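Local coordinates for protein prolyl oligopeptidase (Novosphingobium capsulatum, PDB 1YR2) that probably hydrolyses oligopeptides on the carboxyl side of proline, and to a lesser extent alanine, as a serine peptidase of the S9A family, at residues A[204-209]-A[246-251]. Residues are numbered along the deposited sequence; the frame is centred on the assembly and turned at random.
Sequences DELKWV and WLHRLG
With chi1 near 177°, His248 points its CG opposite its amide nitrogen, which carries the imidazole across to strand 204-207, while Asp204 sets CG opposite its own carbonyl carbon and brings the carboxylate to the ring's NE2 edge. The bond that results runs from His248 NE2 to Asp204 OD2 over 2.7 Å. It is nearly straight, with 164° at the hydrogen. OD2 lies close to the imidazole plane and accepts through its anti lone pair, although carboxylate and ring stand almost perpendicular. The syn lone pair of Asp204 OD2 accepts from Gly251 N at 2.8 Å, so two donors grip a single buried atom. Leu250 flanks it, its CD1 3.6 Å from Asp204 OD2. An asparagine in place of Asp204 would lose the negative charge and, if its NH2 group faced the ring, would probably leave both His248 NE2 and the Gly251 amide without an acceptor.

Leu206 packs on one face of the ring: its CD2 sits over that face, 3.6 Å from the centroid of the His248 ring, a CH-pi contact. The far ring nitrogen is occupied too, since His248 ND1 is hydrogen-bonded to Asp257 OD1. With a carboxylate at each nitrogen, the imidazole is likely to be protonated, and rotation of the ring is probably restrained.

The strand segments run antiparallel at 162°, but their axes come no nearer than 9.5 Å, too far for backbone pairing. Each belongs to a separate four-stranded antiparallel sheet: 204-210 is the outermost strand of one, and 244-249 an inner strand of the next. Side chains, together with the amide of Gly251 in the loop after strand 246-249, thus join consecutive blades, the sheet-to-sheet packing characteristic of the prolyl oligopeptidase beta-propeller.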
loop_
_atom_site.group_PDB
_atom_site.type_symbol
_atom_site.label_atom_id
_atom_site.label_comp_id
_atom_site.label_asym_id
_atom_site.label_seq_id
_atom_site.Cartn_x
_atom_site.Cartn_y
_atom_site.Cartn_z
ATOM N N ASP A 204 25.562 27.521 1.646
ATOM C CA ASP A 204 24.184 27.975 1.309
ATOM C C ASP A 204 23.172 27.211 2.108
ATOM O O ASP A 204 23.265 25.952 2.232
ATOM C CB ASP A 204 23.820 27.734 -0.164
ATOM C CG ASP A 204 24.821 28.326 -1.144
ATOM O OD1 ASP A 204 26.064 28.031 -1.036
ATOM O OD2 ASP A 204 24.436 29.073 -2.076
ATOM N N GLU A 205 22.229 27.959 2.677
ATOM C CA GLU A 205 21.087 27.367 3.318
ATOM C C GLU A 205 19.890 28.206 2.988
ATOM O O GLU A 205 19.947 29.468 2.998
ATOM C CB GLU A 205 21.233 27.252 4.828
ATOM C CG GLU A 205 22.420 26.456 5.351
ATOM C CD GLU A 205 22.278 26.165 6.836
ATOM O OE1 GLU A 205 21.444 26.819 7.498
ATOM O OE2 GLU A 205 22.986 25.275 7.335
ATOM N N LEU A 206 18.783 27.530 2.712
ATOM C CA LEU A 206 17.549 28.204 2.365
ATOM C C LEU A 206 16.582 27.931 3.502
ATOM O O LEU A 206 16.351 26.752 3.874
ATOM C CB LEU A 206 16.973 27.696 1.031
ATOM C CG LEU A 206 17.899 27.812 -0.197
ATOM C CD1 LEU A 206 17.233 27.195 -1.368
ATOM C CD2 LEU A 206 18.252 29.232 -0.553
ATOM N N LYS A 207 16.023 29.015 4.053
ATOM C CA LYS A 207 15.054 28.947 5.138
ATOM C C LYS A 207 13.657 29.279 4.607
ATOM O O LYS A 207 13.488 29.812 3.507
ATOM C CB LYS A 207 15.455 29.901 6.304
ATOM C CG LYS A 207 16.769 29.547 7.008
ATOM C CD LYS A 207 16.694 28.159 7.610
ATOM C CE LYS A 207 17.820 27.843 8.613
ATOM N NZ LYS A 207 17.451 26.589 9.354
ATOM N N TRP A 208 12.667 28.865 5.395
ATOM C CA TRP A 208 11.228 29.082 5.167
ATOM C C TRP A 208 10.689 28.336 3.979
ATOM O O TRP A 208 9.697 28.719 3.361
ATOM C CB TRP A 208 10.878 30.565 5.112
ATOM C CG TRP A 208 11.530 31.288 6.217
ATOM C CD1 TRP A 208 12.559 32.187 6.112
ATOM C CD2 TRP A 208 11.280 31.116 7.612
ATOM N NE1 TRP A 208 12.930 32.618 7.362
ATOM C CE2 TRP A 208 12.164 31.981 8.305
ATOM C CE3 TRP A 208 10.370 30.340 8.354
ATOM C CZ2 TRP A 208 12.187 32.072 9.704
ATOM C CZ3 TRP A 208 10.384 30.431 9.753
ATOM C CH2 TRP A 208 11.288 31.297 10.412
ATOM N N VAL A 209 11.344 27.225 3.676
ATOM C CA VAL A 209 10.918 26.362 2.589
ATOM C C VAL A 209 9.835 25.485 3.203
ATOM O O VAL A 209 9.953 25.050 4.355
ATOM C CB VAL A 209 12.092 25.522 2.148
ATOM C CG1 VAL A 209 11.675 24.474 1.162
ATOM C CG2 VAL A 209 13.204 26.412 1.587
ATOM N N TRP A 246 10.742 30.662 -5.960
ATOM C CA TRP A 246 11.974 31.454 -6.074
ATOM C C TRP A 246 13.117 30.645 -6.676
ATOM O O TRP A 246 13.079 29.399 -6.680
ATOM C CB TRP A 246 12.415 31.925 -4.704
ATOM C CG TRP A 246 11.484 32.822 -4.016
ATOM C CD1 TRP A 246 10.249 32.508 -3.462
ATOM C CD2 TRP A 246 11.679 34.223 -3.770
ATOM N NE1 TRP A 246 9.690 33.633 -2.899
ATOM C CE2 TRP A 246 10.550 34.689 -3.047
ATOM C CE3 TRP A 246 12.717 35.142 -4.081
ATOM C CZ2 TRP A 246 10.415 36.025 -2.643
ATOM C CZ3 TRP A 246 12.585 36.447 -3.683
ATOM C CH2 TRP A 246 11.437 36.889 -2.970
ATOM N N LEU A 247 14.149 31.371 -7.123
ATOM C CA LEU A 247 15.358 30.801 -7.714
ATOM C C LEU A 247 16.507 31.211 -6.815
ATOM O O LEU A 247 16.742 32.401 -6.572
ATOM C CB LEU A 247 15.597 31.292 -9.139
ATOM C CG LEU A 247 16.827 30.768 -9.873
ATOM C CD1 LEU A 247 16.622 29.271 -10.154
ATOM C CD2 LEU A 247 17.071 31.534 -11.151
ATOM N N HIS A 248 17.235 30.221 -6.329
ATOM C CA HIS A 248 18.451 30.478 -5.590
ATOM C C HIS A 248 19.679 30.233 -6.465
ATOM O O HIS A 248 19.852 29.132 -7.012
ATOM C CB HIS A 248 18.558 29.583 -4.352
ATOM C CG HIS A 248 19.834 29.772 -3.603
ATOM N ND1 HIS A 248 20.162 30.967 -3.009
ATOM C CD2 HIS A 248 20.892 28.940 -3.392
ATOM C CE1 HIS A 248 21.349 30.858 -2.429
ATOM N NE2 HIS A 248 21.822 29.647 -2.662
ATOM N N ARG A 249 20.575 31.215 -6.502
ATOM C CA ARG A 249 21.873 31.040 -7.182
ATOM C C ARG A 249 22.981 30.643 -6.224
ATOM O O ARG A 249 23.175 31.241 -5.190
ATOM C CB ARG A 249 22.226 32.292 -7.988
ATOM C CG ARG A 249 21.298 32.433 -9.229
ATOM C CD ARG A 249 21.653 33.628 -10.101
ATOM N NE ARG A 249 20.784 33.747 -11.270
ATOM C CZ ARG A 249 19.682 34.476 -11.306
ATOM N NH1 ARG A 249 19.263 35.164 -10.242
ATOM N NH2 ARG A 249 18.995 34.519 -12.422
ATOM N N LEU A 250 23.681 29.576 -6.548
ATOM C CA LEU A 250 24.551 28.968 -5.565
ATOM C C LEU A 250 25.706 29.932 -5.326
ATOM O O LEU A 250 26.144 30.565 -6.256
ATOM C CB LEU A 250 25.033 27.599 -6.065
ATOM C CG LEU A 250 24.257 26.338 -5.713
ATOM C CD1 LEU A 250 24.282 26.128 -4.208
ATOM C CD2 LEU A 250 22.812 26.349 -6.248
ATOM N N GLY A 251 26.160 30.050 -4.082
ATOM C CA GLY A 251 27.205 30.998 -3.696
ATOM C C GLY A 251 26.741 32.402 -3.342
ATOM O O GLY A 251 27.542 33.325 -3.187
#